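Local coordinates for protein JSC1_58120g3 ([Leptolyngbya] sp. JSC-1, PDB 6XHH) that binds a linear tetrapyrrole (bilin) in a GAF domain and probably serves as a far-red-sensing cyanobacteriochrome photoreceptor in cyanobacterial signalling, at residues 26-30 with 53-57; 39-43 with 140-144; 99-104 with 155-161. All coordinates share one frame; numbering follows the deposited sequence.

In the fold
All three contacts belong to one GAF domain, whose central antiparallel sheet has helices against one face and the bilin on the other. Contact 2 is the core: two neighbouring strands, 37-43 and 139-148, joined by backbone bonds and apolar side chains, with the chromophore against Tyr41 and Leu143. Contact 1 lies at the surface, where helix 18-33 leans on strand 49-56 through small polar side chains and one arginine; it touches contact 2 because Thr53 O meets Ile40 N in the same sheet. Contact 3, partly buried and touching neither, sets a small hairpin on the start of helix 157-178 through aromatic rings and a glutamate.

Contact 1: 26-30 with 53-57; sequences TQEVR and TESEA
Thr26 and Ser55 meet where helix segment 26-30 lies against strand segment 53-56, with a 35° angle between their directions and their axes 7.5 Å apart. The close-packed part runs from Thr26 over Ser55 to the chain of Arg30. The CB of Ser55 fits against the turn of helix, 3.5 Å from Thr26 O and 3.6 Å from Thr26 OG1. Ser55 is small, which lets the backbones come close: the CA atoms of Gln27 and Ser55 are 5.2 Å apart. Thr26 holds OG1 between its own backbone N and carbonyl carbon (chi1 57°), where the hydroxyl bonds to Ser23 O while still lying over the backbone of Glu54 and the CG2 of Thr53. Its methyl CG2 packs on buried Ile40 of the next strand, 37-43.

Arg30 packs just as closely. Its CD and NE both lie 3.4 Å from Ser55 OG, which sits at the guanidinium edge, in plane; the N-H...O angle of 129° at NE makes this a weak bond. A bend in the arginine chain brings the guanidinium over the methyl of Ala57, with NH2 3.6 Å from Ala57 CB on one face. The firmer polar partner of NH2 is Ile35 O.

The loose, solvent side begins at Gln27, which meets Ser55 OG with its CA, at 3.5 Å, while its exposed side chain adds little. Glu54 and Glu56 point away from the helix and bond elsewhere, Glu54 to Val64, Leu63 and Arg37, Glu56 to Trp60.

Helix and strand are therefore held mainly by close van der Waals fit around a serine and a threonine, with the arginine reaching from Ile35 O to Ser55 and to Ala57 just past the strand rather than making a strong bond across the gap.

Contact 2: 39-43 with 140-144; sequences TIYKF and LWGLL. With M1V (mesobiliverdin IX(alpha)), chain C.
Phe43 lies across Leu143 and Leu140, its CZ 3.7 Å from Leu143 CG and its CE2 3.8 Å from Leu140 CG. Leu143 runs side by side with Tyr41, both pointing to the face where the bilin lies. With CG trans to the main-chain N (chi1 167°), the Tyr41 ring carries the D-ring substituents over one face, CZ 3.5 Å from the chromophore methyl CMD, while its OH bonds to Trp68 O. Leu143 CD1 touches ring carbon C3D of the same pyrrole. On the reverse face Ile40 CG2 meets the Trp141 edge, and the straight chain of Lys42 passes over that indole, CG 4.0 Å from the six-ring centroid in a CH-pi contact.

Between the faces, Tyr41 and Leu143 form a hydrogen-bonded antiparallel pair, N to O at 2.9 Å from Tyr41 to Leu143 and 2.8 Å in return; Phe43 N adds a bond to Trp141 O. At the outer end one water bridges Phe43 O and Trp141 O, and another accepts from Trp141 NE1 and, weakly, from Lys42 NZ.

Trp141 and Gly142 make a classic beta bulge opposite Ile134 of strand 128-136, while strand 49-56 flanks 37-43 on its other side. Helix 157-178 packs behind, Leu170 against Ile40 and Ile174 against Trp141.

Contact 3: 99-104 with 155-161; sequences WEEGKF and WDEAEVQ
Trp155 meets the hairpin through its backbone: its carbonyl O lies in the plane of the Phe104 ring, 3.3 Å from CE2 at the edge. The indole itself turns elsewhere, with NE1 bonded to Val89 O. Next comes Asp156, the N-cap residue, whose backbone carbonyl carbon lies 3.7 Å from Phe104 CZ. Its OD1 accepts from Glu159 N at 2.8 Å, and Glu159 OE1 accepts in return from Asp156 N, met from above the carboxylate plane; the two form a capping box, and OE1 also pairs with Arg153.

Glu157 has the largest share on the helix side. Its CB sits over the centre of the Phe104 face, 3.9 Å from the centroid and 8° off the normal. With CG placed between the backbone N and the carbonyl carbon (chi1 60°) and the chain straight beyond, the Glu157 side chain runs antiparallel to that of Phe104, back toward its main chain, which brings OE1 to Phe104 N; that bond, 3.3 Å from N to OE1, is weak though nearly straight at 163°. A water donates to both OE1 and Phe104 O, tying the same pair a second time.

One turn on, Val160 faces inward, CG1 3.8 Å from Trp99 CZ3 and CG2 at the edge of Phe104. Gln161 closes the row, its NE2 3.9 Å from Trp99 CH2.

The Trp99 ring is covered on one face by Gly102 and Lys103 N of its own turn. The arrangement is a tight beta hairpin whose two-residue loop, Glu101-Gly102, is a type I' turn, laid on the capping-box start of the GAF domain's C-terminal helix 157-178.

Contact 1: 26-30 with 53-57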
loop_
_atom_site.group_PDB
_atom_site.type_symbol
_atom_site.label_atom_id
_atom_site.label_comp_id
_atom_site.label_asym_id
_atom_site.label_seq_id
_atom_site.Cartn_x
_atom_site.Cartn_y
_atom_site.Cartn_z
ATOM N N THR A 26 1.971 -4.147 -9.326
ATOM C CA THR A 26 3.097 -3.713 -8.497
ATOM C C THR A 26 4.220 -3.139 -9.359
ATOM O O THR A 26 4.838 -2.133 -8.989
ATOM C CB THR A 26 3.623 -4.851 -7.610
ATOM O OG1 THR A 26 4.000 -5.974 -8.401
ATOM C CG2 THR A 26 2.599 -5.291 -6.584
ATOM N N GLN A 27 4.478 -3.752 -10.524
ATOM C CA GLN A 27 5.512 -3.258 -11.431
ATOM C C GLN A 27 5.181 -1.869 -11.945
ATOM O O GLN A 27 6.043 -0.982 -11.965
ATOM C CB GLN A 27 5.682 -4.227 -12.604
ATOM C CG GLN A 27 6.273 -5.589 -12.234
ATOM C CD GLN A 27 6.810 -6.368 -13.435
ATOM O OE1 GLN A 27 7.129 -5.794 -14.481
ATOM N NE2 GLN A 27 6.890 -7.686 -13.291
ATOM N N GLU A 28 3.940 -1.662 -12.383
ATOM C CA GLU A 28 3.595 -0.379 -12.990
ATOM C C GLU A 28 3.594 0.746 -11.963
ATOM O O GLU A 28 4.067 1.851 -12.249
ATOM C CB GLU A 28 2.237 -0.478 -13.681
ATOM C CG GLU A 28 2.223 -1.405 -14.864
ATOM C CD GLU A 28 3.345 -1.127 -15.831
ATOM O OE1 GLU A 28 3.618 0.065 -16.100
ATOM O OE2 GLU A 28 3.949 -2.104 -16.320
ATOM N N VAL A 29 3.061 0.497 -10.768
ATOM C CA VAL A 29 3.100 1.519 -9.728
ATOM C C VAL A 29 4.537 1.845 -9.332
ATOM O O VAL A 29 4.880 3.016 -9.121
ATOM C CB VAL A 29 2.261 1.087 -8.512
ATOM C CG1 VAL A 29 2.479 2.066 -7.363
ATOM C CG2 VAL A 29 0.783 1.018 -8.892
ATOM N N ARG A 30 5.397 0.824 -9.215
ATOM C CA ARG A 30 6.785 1.076 -8.819
ATOM C C ARG A 30 7.506 1.933 -9.854
ATOM O O ARG A 30 8.210 2.888 -9.505
ATOM C CB ARG A 30 7.538 -0.242 -8.608
ATOM C CG ARG A 30 8.810 -0.063 -7.767
ATOM C CD ARG A 30 9.919 -1.074 -8.096
ATOM N NE ARG A 30 10.195 -1.125 -9.530
ATOM C CZ ARG A 30 10.862 -0.197 -10.213
ATOM N NH1 ARG A 30 11.039 -0.346 -11.521
ATOM N NH2 ARG A 30 11.350 0.882 -9.607
ATOM N N THR A 53 2.493 -10.370 -3.433
ATOM C CA THR A 53 3.170 -9.961 -4.653
ATOM C C THR A 53 4.005 -8.724 -4.375
ATOM O O THR A 53 3.637 -7.877 -3.551
ATOM C CB THR A 53 2.169 -9.660 -5.780
ATOM O OG1 THR A 53 1.283 -10.765 -5.903
ATOM C CG2 THR A 53 2.891 -9.480 -7.111
ATOM N N GLU A 54 5.121 -8.604 -5.085
ATOM C CA GLU A 54 5.958 -7.438 -4.912
ATOM C C GLU A 54 6.692 -7.131 -6.204
ATOM O O GLU A 54 6.914 -8.012 -7.042
ATOM C CB GLU A 54 6.952 -7.649 -3.767
ATOM C CG GLU A 54 8.091 -8.583 -4.117
ATOM C CD GLU A 54 8.861 -9.051 -2.900
ATOM O OE1 GLU A 54 9.068 -10.276 -2.749
ATOM O OE2 GLU A 54 9.254 -8.189 -2.084
ATOM N N SER A 55 7.053 -5.860 -6.356
ATOM C CA SER A 55 7.998 -5.407 -7.368
ATOM C C SER A 55 9.058 -4.615 -6.621
ATOM O O SER A 55 8.723 -3.753 -5.805
ATOM C CB SER A 55 7.307 -4.558 -8.445
ATOM O OG SER A 55 8.234 -3.825 -9.228
ATOM N N GLU A 56 10.326 -4.955 -6.830
ATOM C CA GLU A 56 11.407 -4.341 -6.075
ATOM C C GLU A 56 12.526 -3.890 -7.009
ATOM O O GLU A 56 12.735 -4.469 -8.079
ATOM C CB GLU A 56 11.914 -5.324 -5.001
ATOM C CG GLU A 56 13.147 -4.895 -4.237
ATOM C CD GLU A 56 14.434 -5.365 -4.895
ATOM O OE1 GLU A 56 14.578 -6.577 -5.170
ATOM O OE2 GLU A 56 15.299 -4.513 -5.147
ATOM N N ALA A 57 13.240 -2.842 -6.593
ATOM C CA ALA A 57 14.373 -2.303 -7.339
ATOM C C ALA A 57 15.454 -1.860 -6.366
ATOM O O ALA A 57 15.176 -1.117 -5.420
ATOM C CB ALA A 57 13.943 -1.127 -8.224
#

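Contact 2: 39-43 with 140-144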
loop_
_atom_site.group_PDB
_atom_site.type_symbol
_atom_site.label_atom_id
_atom_site.label_comp_id
_atom_site.label_asym_id
_atom_site.label_seq_id
_atom_site.Cartn_x
_atom_site.Cartn_y
_atom_site.Cartn_z
ATOM N N THR A 39 4.117 -3.468 -2.880
ATOM C CA THR A 39 3.656 -4.777 -2.452
ATOM C C THR A 39 2.135 -4.836 -2.422
ATOM O O THR A 39 1.446 -3.840 -2.163
ATOM C CB THR A 39 4.164 -5.160 -1.044
ATOM O OG1 THR A 39 3.668 -4.220 -0.071
ATOM C CG2 THR A 39 5.659 -5.176 -0.990
ATOM N N ILE A 40 1.626 -6.043 -2.642
ATOM C CA ILE A 40 0.249 -6.402 -2.344
ATOM C C ILE A 40 0.278 -7.389 -1.194
ATOM O O ILE A 40 0.964 -8.421 -1.260
ATOM C CB ILE A 40 -0.466 -6.992 -3.573
ATOM C CG1 ILE A 40 -0.599 -5.914 -4.654
ATOM C CG2 ILE A 40 -1.846 -7.521 -3.190
ATOM C CD1 ILE A 40 -0.873 -6.472 -6.058
ATOM N N TYR A 41 -0.457 -7.060 -0.136
ATOM C CA TYR A 41 -0.470 -7.798 1.116
ATOM C C TYR A 41 -1.904 -8.185 1.417
ATOM O O TYR A 41 -2.811 -7.346 1.334
ATOM C CB TYR A 41 0.119 -6.915 2.215
ATOM C CG TYR A 41 -0.035 -7.302 3.667
ATOM C CD1 TYR A 41 -1.183 -6.962 4.370
ATOM C CD2 TYR A 41 1.020 -7.865 4.365
ATOM C CE1 TYR A 41 -1.310 -7.232 5.721
ATOM C CE2 TYR A 41 0.912 -8.147 5.729
ATOM C CZ TYR A 41 -0.258 -7.819 6.395
ATOM O OH TYR A 41 -0.365 -8.091 7.737
ATOM N N LYS A 42 -2.110 -9.459 1.721
ATOM C CA LYS A 42 -3.440 -10.000 1.948
ATOM C C LYS A 42 -3.688 -10.225 3.435
ATOM O O LYS A 42 -2.894 -10.894 4.108
ATOM C CB LYS A 42 -3.616 -11.309 1.184
ATOM C CG LYS A 42 -4.950 -11.979 1.442
ATOM C CD LYS A 42 -5.110 -13.214 0.564
ATOM C CE LYS A 42 -6.510 -13.783 0.747
ATOM N NZ LYS A 42 -6.815 -14.960 -0.110
ATOM N N PHE A 43 -4.796 -9.690 3.934
ATOM C CA PHE A 43 -5.187 -9.927 5.316
ATOM C C PHE A 43 -5.637 -11.368 5.533
ATOM O O PHE A 43 -6.384 -11.938 4.730
ATOM C CB PHE A 43 -6.324 -8.999 5.723
ATOM C CG PHE A 43 -5.893 -7.613 6.081
ATOM C CD1 PHE A 43 -4.903 -7.386 7.022
ATOM C CD2 PHE A 43 -6.508 -6.526 5.468
ATOM C CE1 PHE A 43 -4.529 -6.083 7.350
ATOM C CE2 PHE A 43 -6.133 -5.224 5.774
ATOM C CZ PHE A 43 -5.149 -5.005 6.727
ATOM N N LEU A 140 -12.836 -5.440 3.414
ATOM C CA LEU A 140 -11.417 -5.097 3.470
ATOM C C LEU A 140 -10.588 -6.363 3.262
ATOM O O LEU A 140 -10.598 -7.268 4.101
ATOM C CB LEU A 140 -11.090 -4.435 4.804
ATOM C CG LEU A 140 -9.640 -4.000 5.028
ATOM C CD1 LEU A 140 -9.197 -3.035 3.949
ATOM C CD2 LEU A 140 -9.425 -3.379 6.435
ATOM N N TRP A 141 -9.874 -6.430 2.137
ATOM C CA TRP A 141 -9.178 -7.627 1.693
ATOM C C TRP A 141 -7.688 -7.601 2.007
ATOM O O TRP A 141 -7.104 -8.637 2.359
ATOM C CB TRP A 141 -9.391 -7.794 0.181
ATOM C CG TRP A 141 -8.723 -8.988 -0.446
ATOM C CD1 TRP A 141 -9.285 -10.213 -0.695
ATOM C CD2 TRP A 141 -7.356 -9.077 -0.892
ATOM N NE1 TRP A 141 -8.360 -11.043 -1.292
ATOM C CE2 TRP A 141 -7.170 -10.375 -1.415
ATOM C CE3 TRP A 141 -6.282 -8.178 -0.921
ATOM C CZ2 TRP A 141 -5.946 -10.799 -1.942
ATOM C CZ3 TRP A 141 -5.068 -8.604 -1.446
ATOM C CH2 TRP A 141 -4.916 -9.900 -1.954
ATOM N N GLY A 142 -7.064 -6.442 1.876
ATOM C CA GLY A 142 -5.629 -6.354 2.054
ATOM C C GLY A 142 -5.164 -4.927 1.900
ATOM O O GLY A 142 -5.958 -3.988 2.011
ATOM N N LEU A 143 -3.862 -4.778 1.649
ATOM C CA LEU A 143 -3.225 -3.474 1.543
ATOM C C LEU A 143 -2.319 -3.417 0.327
ATOM O O LEU A 143 -1.619 -4.389 0.017
ATOM C CB LEU A 143 -2.399 -3.161 2.805
ATOM C CG LEU A 143 -3.124 -3.244 4.150
ATOM C CD1 LEU A 143 -2.135 -3.158 5.314
ATOM C CD2 LEU A 143 -4.158 -2.144 4.246
ATOM N N LEU A 144 -2.315 -2.264 -0.333
ATOM C CA LEU A 144 -1.351 -1.919 -1.372
ATOM C C LEU A 144 -0.405 -0.879 -0.786
ATOM O O LEU A 144 -0.858 0.183 -0.328
ATOM C CB LEU A 144 -2.055 -1.381 -2.620
ATOM C CG LEU A 144 -1.217 -0.762 -3.740
ATOM C CD1 LEU A 144 -0.343 -1.795 -4.430
ATOM C CD2 LEU A 144 -2.111 -0.083 -4.769
HETATM O OA M1V C . 4.293 -4.984 14.041
HETATM C C1A M1V C . 3.993 -4.269 14.985
HETATM N NA M1V C . 3.192 -3.199 14.892
HETATM C C2A M1V C . 4.418 -4.445 16.317
HETATM C CMA M1V C . 5.330 -5.540 16.820
HETATM C C3A M1V C . 3.854 -3.429 17.085
HETATM C CAA M1V C . 4.024 -3.198 18.539
HETATM C CBA M1V C . 2.699 -3.290 19.299
HETATM C C4A M1V C . 3.053 -2.607 16.151
HETATM C CHA M1V C . 2.320 -1.511 16.518
HETATM C C1B M1V C . 1.479 -0.614 15.719
HETATM C C2B M1V C . 0.849 0.518 16.299
HETATM C CMB M1V C . 0.966 0.955 17.739
HETATM C C3B M1V C . 0.142 1.140 15.315
HETATM C CAB M1V C . -0.688 2.404 15.461
HETATM C CBB M1V C . 0.032 3.589 14.795
HETATM C CGB M1V C . 1.278 3.959 15.571
HETATM O O2B M1V C . 1.174 4.458 16.718
HETATM O O1B M1V C . 2.421 3.780 15.094
HETATM N NB M1V C . 1.144 -0.670 14.421
HETATM C C4B M1V C . 0.334 0.370 14.129
HETATM C CHB M1V C . -0.273 0.727 12.915
HETATM C C1C M1V C . -0.087 0.268 11.603
HETATM C C2C M1V C . -0.563 0.971 10.487
HETATM C CAC M1V C . -1.390 2.237 10.554
HETATM C CBC M1V C . -2.829 1.714 10.820
HETATM C CGC M1V C . -3.808 2.738 11.376
HETATM O O2C M1V C . -3.457 3.925 11.562
HETATM O O1C M1V C . -4.985 2.407 11.669
HETATM C C3C M1V C . -0.206 0.238 9.358
HETATM C CMC M1V C . -0.523 0.633 7.942
HETATM N NC M1V C . 0.574 -0.858 11.162
HETATM C C4C M1V C . 0.516 -0.893 9.792
HETATM C CHC M1V C . 1.105 -1.987 9.095
HETATM C C1D M1V C . 1.341 -2.173 7.755
HETATM C C2D M1V C . 1.163 -3.392 7.044
HETATM C CMD M1V C . 0.631 -4.679 7.625
HETATM N ND M1V C . 1.860 -1.234 6.875
HETATM C C4D M1V C . 1.976 -1.810 5.660
HETATM O OD M1V C . 2.413 -1.218 4.673
HETATM C C3D M1V C . 1.535 -3.170 5.754
HETATM C CAD M1V C . 1.472 -4.174 4.631
HETATM C CBD M1V C . 2.868 -4.672 4.326
HETATM O O HOH W 1 1.213 -4.105 0.912
HETATM O O HOH W 2 -8.225 -13.772 -3.065
HETATM O O HOH W 3 -8.181 -11.164 2.755
#

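Contact 3: 99-104 with 155-161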
loop_
_atom_site.group_PDB
_atom_site.type_symbol
_atom_site.label_atom_id
_atom_site.label_comp_id
_atom_site.label_asym_id
_atom_site.label_seq_id
_atom_site.Cartn_x
_atom_site.Cartn_y
_atom_site.Cartn_z
ATOM N N TRP A 99 -4.469 12.902 7.314
ATOM C CA TRP A 99 -5.418 12.798 6.210
ATOM C C TRP A 99 -6.824 12.958 6.769
ATOM O O TRP A 99 -7.277 12.124 7.564
ATOM C CB TRP A 99 -5.259 11.444 5.524
ATOM C CG TRP A 99 -6.189 11.151 4.383
ATOM C CD1 TRP A 99 -7.458 10.650 4.452
ATOM C CD2 TRP A 99 -5.883 11.303 3.004
ATOM N NE1 TRP A 99 -7.969 10.496 3.182
ATOM C CE2 TRP A 99 -7.021 10.892 2.275
ATOM C CE3 TRP A 99 -4.768 11.775 2.311
ATOM C CZ2 TRP A 99 -7.056 10.911 0.883
ATOM C CZ3 TRP A 99 -4.806 11.792 0.930
ATOM C CH2 TRP A 99 -5.946 11.372 0.232
ATOM N N GLU A 100 -7.509 14.025 6.350
ATOM C CA GLU A 100 -8.850 14.342 6.827
ATOM C C GLU A 100 -9.662 14.921 5.678
ATOM O O GLU A 100 -9.149 15.729 4.897
ATOM C CB GLU A 100 -8.807 15.340 8.005
ATOM C CG GLU A 100 -8.163 14.762 9.256
ATOM C CD GLU A 100 -7.878 15.798 10.333
ATOM O OE1 GLU A 100 -7.880 17.013 10.029
ATOM O OE2 GLU A 100 -7.629 15.372 11.482
ATOM N N GLU A 101 -10.934 14.517 5.595
ATOM C CA GLU A 101 -11.826 14.913 4.497
ATOM C C GLU A 101 -11.185 14.617 3.145
ATOM O O GLU A 101 -11.217 15.435 2.223
ATOM C CB GLU A 101 -12.233 16.388 4.603
ATOM C CG GLU A 101 -13.154 16.676 5.782
ATOM C CD GLU A 101 -13.540 18.136 5.920
ATOM O OE1 GLU A 101 -12.951 19.000 5.235
ATOM O OE2 GLU A 101 -14.433 18.425 6.749
ATOM N N GLY A 102 -10.546 13.449 3.048
ATOM C CA GLY A 102 -9.979 12.980 1.798
ATOM C C GLY A 102 -8.807 13.772 1.265
ATOM O O GLY A 102 -8.573 13.759 0.055
ATOM N N LYS A 103 -8.063 14.470 2.120
ATOM C CA LYS A 103 -6.902 15.229 1.669
ATOM C C LYS A 103 -5.983 15.441 2.861
ATOM O O LYS A 103 -6.335 15.118 3.995
ATOM C CB LYS A 103 -7.310 16.570 1.046
ATOM C CG LYS A 103 -7.868 17.564 2.056
ATOM C CD LYS A 103 -8.666 18.688 1.392
ATOM C CE LYS A 103 -9.320 19.560 2.455
ATOM N NZ LYS A 103 -10.292 20.547 1.898
ATOM N N PHE A 104 -4.799 15.992 2.599
ATOM C CA PHE A 104 -3.894 16.326 3.692
ATOM C C PHE A 104 -4.464 17.483 4.504
ATOM O O PHE A 104 -5.030 18.432 3.947
ATOM C CB PHE A 104 -2.507 16.736 3.173
ATOM C CG PHE A 104 -1.722 15.632 2.501
ATOM C CD1 PHE A 104 -2.146 14.317 2.523
ATOM C CD2 PHE A 104 -0.541 15.938 1.837
ATOM C CE1 PHE A 104 -1.395 13.318 1.887
ATOM C CE2 PHE A 104 0.213 14.953 1.218
ATOM C CZ PHE A 104 -0.228 13.647 1.230
ATOM N N TRP A 155 5.417 12.041 -0.105
ATOM C CA TRP A 155 4.204 11.612 -0.792
ATOM C C TRP A 155 3.249 12.790 -0.920
ATOM O O TRP A 155 2.927 13.433 0.081
ATOM C CB TRP A 155 3.510 10.465 -0.042
ATOM C CG TRP A 155 4.418 9.313 0.301
ATOM C CD1 TRP A 155 4.999 9.062 1.523
ATOM C CD2 TRP A 155 4.888 8.280 -0.582
ATOM N NE1 TRP A 155 5.789 7.931 1.454
ATOM C CE2 TRP A 155 5.739 7.434 0.173
ATOM C CE3 TRP A 155 4.676 7.990 -1.932
ATOM C CZ2 TRP A 155 6.371 6.307 -0.381
ATOM C CZ3 TRP A 155 5.304 6.862 -2.482
ATOM C CH2 TRP A 155 6.142 6.035 -1.697
ATOM N N ASP A 156 2.792 13.087 -2.137
ATOM C CA ASP A 156 1.775 14.127 -2.253
ATOM C C ASP A 156 0.391 13.498 -2.392
ATOM O O ASP A 156 0.241 12.297 -2.629
ATOM C CB ASP A 156 2.075 15.109 -3.403
ATOM C CG ASP A 156 2.082 14.470 -4.776
ATOM O OD1 ASP A 156 1.220 13.617 -5.080
ATOM O OD2 ASP A 156 2.926 14.887 -5.599
ATOM N N GLU A 157 -0.646 14.322 -2.217
ATOM C CA GLU A 157 -1.964 13.715 -2.099
ATOM C C GLU A 157 -2.453 13.159 -3.431
ATOM O O GLU A 157 -3.242 12.210 -3.446
ATOM C CB GLU A 157 -2.965 14.700 -1.491
ATOM C CG GLU A 157 -3.204 15.977 -2.224
ATOM C CD GLU A 157 -4.201 16.860 -1.470
ATOM O OE1 GLU A 157 -3.901 17.262 -0.318
ATOM O OE2 GLU A 157 -5.293 17.122 -2.019
ATOM N N ALA A 158 -1.989 13.710 -4.559
ATOM C CA ALA A 158 -2.329 13.122 -5.854
ATOM C C ALA A 158 -1.772 11.706 -5.997
ATOM O O ALA A 158 -2.420 10.833 -6.579
ATOM C CB ALA A 158 -1.825 14.015 -6.990
ATOM N N GLU A 159 -0.563 11.456 -5.483
ATOM C CA GLU A 159 -0.045 10.094 -5.468
ATOM C C GLU A 159 -0.879 9.181 -4.583
ATOM O O GLU A 159 -1.123 8.020 -4.926
ATOM C CB GLU A 159 1.402 10.095 -4.987
ATOM C CG GLU A 159 2.314 10.772 -5.954
ATOM C CD GLU A 159 3.698 10.955 -5.383
ATOM O OE1 GLU A 159 3.830 11.037 -4.152
ATOM O OE2 GLU A 159 4.641 11.052 -6.170
ATOM N N VAL A 160 -1.305 9.674 -3.424
ATOM C CA VAL A 160 -2.121 8.834 -2.550
ATOM C C VAL A 160 -3.462 8.536 -3.211
ATOM O O VAL A 160 -3.970 7.407 -3.158
ATOM C CB VAL A 160 -2.290 9.514 -1.176
ATOM C CG1 VAL A 160 -3.117 8.641 -0.263
ATOM C CG2 VAL A 160 -0.929 9.798 -0.548
ATOM N N GLN A 161 -4.046 9.535 -3.869
ATOM C CA GLN A 161 -5.291 9.301 -4.589
ATOM C C GLN A 161 -5.099 8.282 -5.704
ATOM O O GLN A 161 -5.923 7.371 -5.867
ATOM C CB GLN A 161 -5.837 10.627 -5.127
ATOM C CG GLN A 161 -6.614 11.396 -4.074
ATOM C CD GLN A 161 -6.351 12.895 -4.064
ATOM O OE1 GLN A 161 -5.905 13.473 -5.055
ATOM N NE2 GLN A 161 -6.628 13.529 -2.929
HETATM O O HOH W 4 -4.517 19.611 1.417
#